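Local structure of minor structural protein 5 (Lactococcus phage Tuc2009, 5E7T) at residues Val24-Asn29 against Pro190-Ala195; Ser96-Ala101 against Glu170-Ile175; Thr257-Gln262 against Val278-Thr283. The protein is a minor structural protein of the phage particle that packs against minor structural protein 4 and, through its galactose-binding-like BppA domain, may bind saccharides. All blocks are in the same frame, centred on the assembly; numbering follows the deposited sequence.

Contact 1: Val24-Asn29 against Pro190-Ala195; sequences VYPNLN and PYMPSA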
loop_
_atom_site.group_PDB
_atom_site.type_symbol
_atom_site.label_atom_id
_atom_site.label_comp_id
_atom_site.label_asym_id
_atom_site.label_seq_id
_atom_site.Cartn_x
_atom_site.Cartn_y
_atom_site.Cartn_z
ATOM N N VAL B 24 -64.312 3.093 -1.863
ATOM C CA VAL B 24 -63.233 2.133 -1.642
ATOM C C VAL B 24 -61.841 2.780 -1.779
ATOM O O VAL B 24 -61.578 3.430 -2.786
ATOM C CB VAL B 24 -63.405 0.882 -2.534
ATOM C CG1 VAL B 24 -63.562 1.254 -4.003
ATOM C CG2 VAL B 24 -62.252 -0.092 -2.354
ATOM N N TYR B 25 -60.962 2.612 -0.755
ATOM C CA TYR B 25 -59.606 3.186 -0.744
ATOM C C TYR B 25 -58.780 2.587 -1.889
ATOM O O TYR B 25 -58.876 1.373 -2.133
ATOM C CB TYR B 25 -58.898 2.961 0.611
ATOM C CG TYR B 25 -57.767 3.925 0.890
ATOM C CD1 TYR B 25 -58.020 5.259 1.180
ATOM C CD2 TYR B 25 -56.445 3.497 0.901
ATOM C CE1 TYR B 25 -56.987 6.152 1.449
ATOM C CE2 TYR B 25 -55.396 4.388 1.163
ATOM C CZ TYR B 25 -55.677 5.715 1.444
ATOM O OH TYR B 25 -54.685 6.628 1.714
ATOM N N PRO B 26 -57.987 3.407 -2.621
ATOM C CA PRO B 26 -57.273 2.868 -3.772
ATOM C C PRO B 26 -56.179 1.877 -3.436
ATOM O O PRO B 26 -55.493 2.000 -2.418
ATOM C CB PRO B 26 -56.750 4.117 -4.490
ATOM C CG PRO B 26 -56.721 5.155 -3.514
ATOM C CD PRO B 26 -57.808 4.869 -2.530
ATOM N N ASN B 27 -56.058 0.869 -4.297
ATOM C CA ASN B 27 -55.033 -0.157 -4.255
ATOM C C ASN B 27 -53.903 0.261 -5.195
ATOM O O ASN B 27 -54.154 0.920 -6.208
ATOM C CB ASN B 27 -55.604 -1.482 -4.733
ATOM C CG ASN B 27 -56.442 -2.202 -3.739
ATOM O OD1 ASN B 27 -56.095 -2.321 -2.568
ATOM N ND2 ASN B 27 -57.524 -2.785 -4.215
ATOM N N LEU B 28 -52.662 -0.147 -4.873
ATOM C CA LEU B 28 -51.479 0.138 -5.693
ATOM C C LEU B 28 -51.493 -0.657 -7.010
ATOM O O LEU B 28 -52.027 -1.763 -7.076
ATOM C CB LEU B 28 -50.183 -0.157 -4.919
ATOM C CG LEU B 28 -49.713 0.891 -3.930
ATOM C CD1 LEU B 28 -48.645 0.325 -3.028
ATOM C CD2 LEU B 28 -49.221 2.157 -4.637
ATOM N N ASN B 29 -50.886 -0.081 -8.044
ATOM C CA ASN B 29 -50.797 -0.650 -9.368
ATOM C C ASN B 29 -49.671 -1.621 -9.391
ATOM O O ASN B 29 -48.619 -1.404 -8.759
ATOM C CB ASN B 29 -50.501 0.464 -10.382
ATOM C CG ASN B 29 -50.953 0.215 -11.800
ATOM O OD1 ASN B 29 -51.006 -0.921 -12.283
ATOM N ND2 ASN B 29 -51.315 1.281 -12.495
ATOM N N PRO B 190 -59.518 3.365 -7.636
ATOM C CA PRO B 190 -58.954 4.480 -8.407
ATOM C C PRO B 190 -57.522 4.290 -8.851
ATOM O O PRO B 190 -56.733 3.604 -8.197
ATOM C CB PRO B 190 -59.128 5.670 -7.474
ATOM C CG PRO B 190 -60.331 5.339 -6.688
ATOM C CD PRO B 190 -60.160 3.875 -6.403
ATOM N N TYR B 191 -57.210 4.856 -10.014
ATOM C CA TYR B 191 -55.882 4.782 -10.595
ATOM C C TYR B 191 -54.846 5.162 -9.558
ATOM O O TYR B 191 -55.009 6.141 -8.840
ATOM C CB TYR B 191 -55.743 5.690 -11.832
ATOM C CG TYR B 191 -54.314 5.790 -12.316
ATOM C CD1 TYR B 191 -53.739 4.765 -13.068
ATOM C CD2 TYR B 191 -53.489 6.825 -11.895
ATOM C CE1 TYR B 191 -52.397 4.811 -13.449
ATOM C CE2 TYR B 191 -52.151 6.885 -12.280
ATOM C CZ TYR B 191 -51.609 5.873 -13.052
ATOM O OH TYR B 191 -50.303 5.965 -13.442
ATOM N N MET B 192 -53.790 4.376 -9.478
ATOM C CA MET B 192 -52.659 4.653 -8.618
ATOM C C MET B 192 -51.427 4.237 -9.368
ATOM O O MET B 192 -51.488 3.262 -10.121
ATOM C CB MET B 192 -52.735 3.857 -7.308
ATOM C CG MET B 192 -53.755 4.380 -6.338
ATOM S SD MET B 192 -53.381 6.028 -5.735
ATOM C CE MET B 192 -51.958 5.700 -4.789
ATOM N N PRO B 193 -50.278 4.922 -9.164
ATOM C CA PRO B 193 -49.042 4.442 -9.801
ATOM C C PRO B 193 -48.535 3.196 -9.053
ATOM O O PRO B 193 -49.215 2.709 -8.142
ATOM C CB PRO B 193 -48.108 5.631 -9.667
ATOM C CG PRO B 193 -48.578 6.328 -8.430
ATOM C CD PRO B 193 -50.035 6.108 -8.315
ATOM N N SER B 194 -47.371 2.643 -9.452
ATOM C CA SER B 194 -46.851 1.462 -8.769
ATOM C C SER B 194 -46.247 1.828 -7.412
ATOM O O SER B 194 -46.033 3.002 -7.143
ATOM C CB SER B 194 -45.882 0.705 -9.667
ATOM O OG SER B 194 -44.533 1.150 -9.640
ATOM N N ALA B 195 -46.013 0.837 -6.536
ATOM C CA ALA B 195 -45.387 1.032 -5.215
ATOM C C ALA B 195 -44.041 1.771 -5.325
ATOM O O ALA B 195 -43.751 2.676 -4.531
ATOM C CB ALA B 195 -45.163 -0.310 -4.560
#
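V24-N29 and P190-A195 are two extended, non-helical connections that run past each other at the end of strand 171-184, their end-to-end directions 44° apart. Backbone torsions of P26, L28 and P190 fall in the polyproline II region, and there is no regular strand pairing: one backbone bond forms, and several side chains meet carbonyls. N29 is the polar centre. Its CG is turned anti to the backbone N (chi1 -154°), which carries the amide to the M192 carbonyl: ND2 donates to M192 O at 3.1 Å, approaching nearly in line with the carbonyl bond while that oxygen stays close to the amide plane. The same amide stands almost square to the Y191 ring, ND2 being 3.8 Å from Y191 CE1. The backbone N of N29 gives a second bond to P193 O at 3.3 Å. Beyond the pair, ND2 also reaches P180 O and OD1 takes the N-H groups of L31 and Q182, so the rotation of this buried amide is fixed from several directions.

Much of the rest is apolar. M192 CG, anti to the carbonyl carbon (chi1 -74°), lies 3.5 Å from P26 CB; bends at chi2 and chi3 then fold SD and CE. The P26 ring also meets P190, with CB 3.9 Å from P190 CD. L28 divides its branches, CD1 lying 3.9 Å from A195 CB while the CD2 methyl rests against the P193 carbonyl, 3.5 Å from P193 O. N29 and K181, whose NZ hydrogen-bonds both N27 O and P190 O, thus hold two polyproline II-like connections side by side next to strand 171-184.

Contact 2: Ser96-Ala101 against Glu170-Ile175; sequences SWNVPA and EGSFTI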
loop_
_atom_site.group_PDB
_atom_site.type_symbol
_atom_site.label_atom_id
_atom_site.label_comp_id
_atom_site.label_asym_id
_atom_site.label_seq_id
_atom_site.Cartn_x
_atom_site.Cartn_y
_atom_site.Cartn_z
ATOM N N SER B 96 -58.900 6.685 -34.900
ATOM C CA SER B 96 -59.033 6.244 -36.291
ATOM C C SER B 96 -59.384 4.776 -36.297
ATOM O O SER B 96 -58.777 4.013 -35.550
ATOM C CB SER B 96 -57.723 6.478 -37.046
ATOM O OG SER B 96 -57.476 5.523 -38.065
ATOM N N TRP B 97 -60.351 4.375 -37.124
ATOM C CA TRP B 97 -60.774 2.977 -37.234
ATOM C C TRP B 97 -61.043 2.648 -38.710
ATOM O O TRP B 97 -62.114 2.958 -39.226
ATOM C CB TRP B 97 -61.992 2.706 -36.330
ATOM C CG TRP B 97 -62.520 1.302 -36.393
ATOM C CD1 TRP B 97 -63.484 0.830 -37.228
ATOM C CD2 TRP B 97 -62.118 0.194 -35.573
ATOM N NE1 TRP B 97 -63.660 -0.523 -37.028
ATOM C CE2 TRP B 97 -62.841 -0.935 -36.011
ATOM C CE3 TRP B 97 -61.191 0.039 -34.533
ATOM C CZ2 TRP B 97 -62.715 -2.181 -35.406
ATOM C CZ3 TRP B 97 -61.053 -1.200 -33.945
ATOM C CH2 TRP B 97 -61.807 -2.298 -34.383
ATOM N N ASN B 98 -60.048 2.064 -39.394
ATOM C CA ASN B 98 -60.129 1.714 -40.817
ATOM C C ASN B 98 -60.134 0.223 -41.006
ATOM O O ASN B 98 -59.109 -0.369 -41.334
ATOM C CB ASN B 98 -59.015 2.389 -41.642
ATOM C CG ASN B 98 -58.811 3.863 -41.332
ATOM O OD1 ASN B 98 -57.823 4.249 -40.684
ATOM N ND2 ASN B 98 -59.747 4.714 -41.769
ATOM N N VAL B 99 -61.292 -0.385 -40.751
ATOM C CA VAL B 99 -61.526 -1.819 -40.864
ATOM C C VAL B 99 -62.671 -2.041 -41.881
ATOM O O VAL B 99 -63.847 -1.765 -41.601
ATOM C CB VAL B 99 -61.789 -2.463 -39.483
ATOM C CG1 VAL B 99 -62.148 -3.935 -39.621
ATOM C CG2 VAL B 99 -60.593 -2.290 -38.557
ATOM N N PRO B 100 -62.319 -2.530 -43.086
ATOM C CA PRO B 100 -63.324 -2.713 -44.144
ATOM C C PRO B 100 -64.361 -3.798 -43.875
ATOM O O PRO B 100 -64.361 -4.414 -42.803
ATOM C CB PRO B 100 -62.478 -3.033 -45.381
ATOM C CG PRO B 100 -61.109 -2.610 -45.044
ATOM C CD PRO B 100 -60.978 -2.865 -43.583
ATOM N N ALA B 101 -65.253 -4.018 -44.866
ATOM C CA ALA B 101 -66.344 -4.984 -44.837
ATOM C C ALA B 101 -65.901 -6.437 -44.590
ATOM O O ALA B 101 -66.392 -7.088 -43.652
ATOM C CB ALA B 101 -67.142 -4.891 -46.120
ATOM N N GLU B 170 -56.912 -5.174 -45.733
ATOM C CA GLU B 170 -56.123 -4.782 -44.577
ATOM C C GLU B 170 -57.030 -4.004 -43.670
ATOM O O GLU B 170 -57.889 -3.245 -44.138
ATOM C CB GLU B 170 -54.966 -3.878 -45.024
ATOM C CG GLU B 170 -54.033 -3.441 -43.919
ATOM C CD GLU B 170 -52.984 -2.461 -44.386
ATOM O OE1 GLU B 170 -53.338 -1.295 -44.677
ATOM O OE2 GLU B 170 -51.802 -2.866 -44.470
ATOM N N GLY B 171 -56.807 -4.185 -42.381
ATOM C CA GLY B 171 -57.495 -3.455 -41.336
ATOM C C GLY B 171 -56.472 -2.750 -40.487
ATOM O O GLY B 171 -55.365 -3.267 -40.285
ATOM N N SER B 172 -56.838 -1.569 -39.985
ATOM C CA SER B 172 -55.981 -0.770 -39.093
ATOM C C SER B 172 -56.796 0.147 -38.190
ATOM O O SER B 172 -57.933 0.485 -38.507
ATOM C CB SER B 172 -54.949 0.041 -39.878
ATOM O OG SER B 172 -55.577 0.763 -40.923
ATOM N N PHE B 173 -56.219 0.521 -37.054
ATOM C CA PHE B 173 -56.812 1.474 -36.127
ATOM C C PHE B 173 -55.714 2.165 -35.332
ATOM O O PHE B 173 -54.584 1.685 -35.306
ATOM C CB PHE B 173 -57.894 0.851 -35.205
ATOM C CG PHE B 173 -57.451 -0.285 -34.315
ATOM C CD1 PHE B 173 -56.815 -0.034 -33.104
ATOM C CD2 PHE B 173 -57.665 -1.606 -34.688
ATOM C CE1 PHE B 173 -56.384 -1.085 -32.298
ATOM C CE2 PHE B 173 -57.219 -2.658 -33.890
ATOM C CZ PHE B 173 -56.583 -2.391 -32.704
ATOM N N THR B 174 -56.045 3.293 -34.704
ATOM C CA THR B 174 -55.125 4.021 -33.844
ATOM C C THR B 174 -55.827 4.125 -32.531
ATOM O O THR B 174 -57.007 4.471 -32.495
ATOM C CB THR B 174 -54.729 5.341 -34.454
ATOM O OG1 THR B 174 -54.309 5.109 -35.808
ATOM C CG2 THR B 174 -53.638 5.999 -33.684
ATOM N N ILE B 175 -55.141 3.716 -31.467
ATOM C CA ILE B 175 -55.667 3.641 -30.110
ATOM C C ILE B 175 -54.784 4.392 -29.149
ATOM O O ILE B 175 -53.557 4.363 -29.272
ATOM C CB ILE B 175 -55.876 2.155 -29.679
ATOM C CG1 ILE B 175 -56.666 2.037 -28.348
ATOM C CG2 ILE B 175 -54.562 1.354 -29.651
ATOM C CD1 ILE B 175 -56.945 0.606 -27.852
#
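F173 and W97 face the same side of an antiparallel beta sheet, as a non-hydrogen-bonded pair on neighbouring strands 171-184 and 85-98 of the BppA domain; the short segments run at 172° to each other. The side chain of F173 can be followed outward. Its CB packs 3.5 Å from W97 CE3. CG, between the backbone N and the carbonyl carbon (chi1 60°), lies 3.7 Å from W97 CZ3, and this torsion lays the ring alongside the indole, both side chains pointing the same way. CD2 comes to 3.5 Å from W97 CZ3, and CE2, further out, still has that atom as its neighbour, so CB, CG, CD2 and CE2 run past the CE3-CZ3 bond of W97. The planes differ by only 20°, yet the centroids of the phenyl and the six-membered indole ring are 5.2 Å apart: the rings are slid past each other and barely overlap. Beyond this pair the phenyl also meets the F108 ring and M58, while W97 packs on I105, P131 and L135.

The register is set by main-chain bonds on both sides of this pair. T174 N donates to S96 O at 2.9 Å. On the other side of W97-F173, N98 and S172 bond reciprocally, N98 N to S172 O at 2.8 Å and S172 N to N98 O at 2.9 Å. The side chains of these hydrogen-bonded pairs project to the other face, where S96 CB lies beside the T174 hydroxyl. Just before strand 171-184 begins, E170 points away and forms a salt bridge with K59. V99, just past the end of strand 85-98, lays CG2 over one face of the indole, 3.6 Å above the W97 ring plane and offset toward the rim.

Contact 3: Thr257-Gln262 against Val278-Thr283; sequences TSYNVQ and VAFKTT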
loop_
_atom_site.group_PDB
_atom_site.type_symbol
_atom_site.label_atom_id
_atom_site.label_comp_id
_atom_site.label_asym_id
_atom_site.label_seq_id
_atom_site.Cartn_x
_atom_site.Cartn_y
_atom_site.Cartn_z
ATOM N N THR B 257 -56.258 -14.706 11.686
ATOM C CA THR B 257 -54.995 -14.339 11.051
ATOM C C THR B 257 -54.311 -13.184 11.773
ATOM O O THR B 257 -54.987 -12.277 12.264
ATOM C CB THR B 257 -55.095 -14.091 9.552
ATOM O OG1 THR B 257 -55.129 -12.704 9.352
ATOM C CG2 THR B 257 -56.289 -14.754 8.879
ATOM N N SER B 258 -52.957 -13.218 11.816
ATOM C CA SER B 258 -52.118 -12.194 12.431
ATOM C C SER B 258 -52.042 -11.022 11.480
ATOM O O SER B 258 -51.977 -11.222 10.266
ATOM C CB SER B 258 -50.702 -12.723 12.651
ATOM O OG SER B 258 -50.655 -13.957 13.351
ATOM N N TYR B 259 -51.996 -9.801 12.024
ATOM C CA TYR B 259 -51.871 -8.574 11.236
ATOM C C TYR B 259 -50.886 -7.612 11.898
ATOM O O TYR B 259 -50.646 -7.725 13.108
ATOM C CB TYR B 259 -53.242 -7.884 11.116
ATOM C CG TYR B 259 -54.194 -8.559 10.152
ATOM C CD1 TYR B 259 -54.125 -8.307 8.788
ATOM C CD2 TYR B 259 -55.190 -9.416 10.608
ATOM C CE1 TYR B 259 -55.004 -8.914 7.894
ATOM C CE2 TYR B 259 -56.081 -10.024 9.723
ATOM C CZ TYR B 259 -55.965 -9.793 8.360
ATOM O OH TYR B 259 -56.789 -10.416 7.444
ATOM N N ASN B 260 -50.328 -6.656 11.109
ATOM C CA ASN B 260 -49.481 -5.578 11.621
ATOM C C ASN B 260 -50.024 -4.268 11.101
ATOM O O ASN B 260 -50.335 -4.138 9.920
ATOM C CB ASN B 260 -48.056 -5.656 11.172
ATOM C CG ASN B 260 -47.288 -6.842 11.577
ATOM O OD1 ASN B 260 -46.874 -6.979 12.736
ATOM N ND2 ASN B 260 -46.887 -7.578 10.551
ATOM N N VAL B 261 -50.084 -3.286 11.974
ATOM C CA VAL B 261 -50.581 -1.956 11.671
ATOM C C VAL B 261 -49.593 -0.941 12.218
ATOM O O VAL B 261 -48.990 -1.131 13.280
ATOM C CB VAL B 261 -52.066 -1.731 12.140
ATOM C CG1 VAL B 261 -52.274 -2.146 13.584
ATOM C CG2 VAL B 261 -52.559 -0.299 11.913
ATOM N N GLN B 262 -49.380 0.094 11.429
ATOM C CA GLN B 262 -48.541 1.237 11.736
ATOM C C GLN B 262 -49.271 2.445 11.134
ATOM O O GLN B 262 -50.014 2.276 10.158
ATOM C CB GLN B 262 -47.096 1.051 11.231
ATOM C CG GLN B 262 -46.976 0.577 9.798
ATOM C CD GLN B 262 -45.580 0.271 9.348
ATOM O OE1 GLN B 262 -44.595 0.404 10.101
ATOM N NE2 GLN B 262 -45.464 -0.106 8.073
ATOM N N VAL B 278 -47.623 -2.378 15.477
ATOM C CA VAL B 278 -48.322 -3.065 16.550
ATOM C C VAL B 278 -48.962 -4.301 15.920
ATOM O O VAL B 278 -49.424 -4.236 14.779
ATOM C CB VAL B 278 -49.278 -2.153 17.371
ATOM C CG1 VAL B 278 -50.646 -2.002 16.729
ATOM C CG2 VAL B 278 -49.414 -2.653 18.795
ATOM N N ALA B 279 -48.885 -5.442 16.610
ATOM C CA ALA B 279 -49.433 -6.692 16.106
ATOM C C ALA B 279 -50.693 -7.181 16.846
ATOM O O ALA B 279 -50.816 -7.083 18.079
ATOM C CB ALA B 279 -48.370 -7.758 16.124
ATOM N N PHE B 280 -51.642 -7.702 16.066
ATOM C CA PHE B 280 -52.858 -8.264 16.605
ATOM C C PHE B 280 -53.230 -9.449 15.778
ATOM O O PHE B 280 -52.642 -9.648 14.717
ATOM C CB PHE B 280 -53.975 -7.225 16.641
ATOM C CG PHE B 280 -54.589 -6.849 15.318
ATOM C CD1 PHE B 280 -53.994 -5.885 14.506
ATOM C CD2 PHE B 280 -55.801 -7.400 14.915
ATOM C CE1 PHE B 280 -54.583 -5.502 13.299
ATOM C CE2 PHE B 280 -56.385 -7.027 13.699
ATOM C CZ PHE B 280 -55.781 -6.070 12.906
ATOM N N LYS B 281 -54.213 -10.229 16.247
ATOM C CA LYS B 281 -54.723 -11.419 15.574
ATOM C C LYS B 281 -56.243 -11.420 15.708
ATOM O O LYS B 281 -56.776 -11.244 16.812
ATOM C CB LYS B 281 -54.124 -12.677 16.231
ATOM C CG LYS B 281 -54.111 -13.940 15.379
ATOM C CD LYS B 281 -53.706 -15.142 16.243
ATOM C CE LYS B 281 -52.814 -16.151 15.553
ATOM N NZ LYS B 281 -53.521 -16.907 14.483
ATOM N N THR B 282 -56.941 -11.606 14.578
ATOM C CA THR B 282 -58.405 -11.692 14.552
ATOM C C THR B 282 -58.804 -12.969 15.284
ATOM O O THR B 282 -58.049 -13.948 15.278
ATOM C CB THR B 282 -58.957 -11.697 13.107
ATOM O OG1 THR B 282 -58.224 -12.617 12.301
ATOM C CG2 THR B 282 -58.944 -10.336 12.469
ATOM N N THR B 283 -59.971 -12.957 15.928
ATOM C CA THR B 283 -60.453 -14.124 16.654
ATOM C C THR B 283 -60.962 -15.183 15.676
ATOM O O THR B 283 -61.150 -14.886 14.495
ATOM C CB THR B 283 -61.459 -13.708 17.731
ATOM O OG1 THR B 283 -62.446 -12.861 17.146
ATOM C CG2 THR B 283 -60.794 -12.994 18.894
#
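Y259 and F280 cross obliquely on one face of an antiparallel strand pair, and their contact is made less by ring on ring than by methylene on ring. Y259 CB sits over a face of F280, 3.8 Å from the ring centroid and 27° off its normal, a CH-pi contact. F280 is brought beneath it because its CG lies between the backbone N and the carbonyl carbon (chi1 73°), which swings the phenyl across toward the neighbouring strand. The two aromatic planes are only 23° apart, but their centroids are separated by 5.6 Å, so overlap is slight. On the next pair along this face V261 and V278 point the same way, with V261 CG1 3.5 Å from V278 CG1; that same V261 CG1 also approaches F280 CE1 at 4.1 Å, joining the valines to the aromatics. A chain of minor structural protein 4 packs on this apolar strip through I124 and A122.

Y259 reaches back with its hydroxyl to K254 N, five residues earlier: a tyrosine corner, which together with the antiparallel sheet is consistent with a fibronectin type III-like domain, 278-281 being the outermost strand of its sheet within this chain. Backbone bonds hold the Y259-F280 and V261-V278 pairs in both directions; in the first, Y259 N donates to F280 O at 2.8 Å.

Past the strand end the pairing changes character. T282 N still donates to T257 O at 3.1 Å, but the return bond uses a side chain, T257 N donating to T282 OG1 at 2.9 Å. That hydroxyl has a second hydrogen-bond partner in K254 O. On the other face K281 leans across to the partner strand, CG passing the T257 carbonyl and CE reaching 3.8 Å from S258 OG.

In the fold
Contact 2 is nested along the chain inside the long loop closed by contact 1, and contact 3 follows both. Contact 1 lies near the middle of the chain, about 6 Å from its centre, whereas contacts 2 and 3 lie on opposite sides of that centre, about 54 Å apart between contact centres. Contact 1 is about 33 Å from contact 2 and about 23 Å from contact 3, centre to centre, and none touch. Contact 2 belongs to the five-stranded sheet of the BppA domain; strand 171-184, which starts there, ends near contact 1. Contact 3 belongs to the separate C-terminal four-stranded sheet, where minor structural protein 4 packs. Contact 1 brings together the connection leading into the BppA sheet and the one leading from it toward the C-terminal sheet.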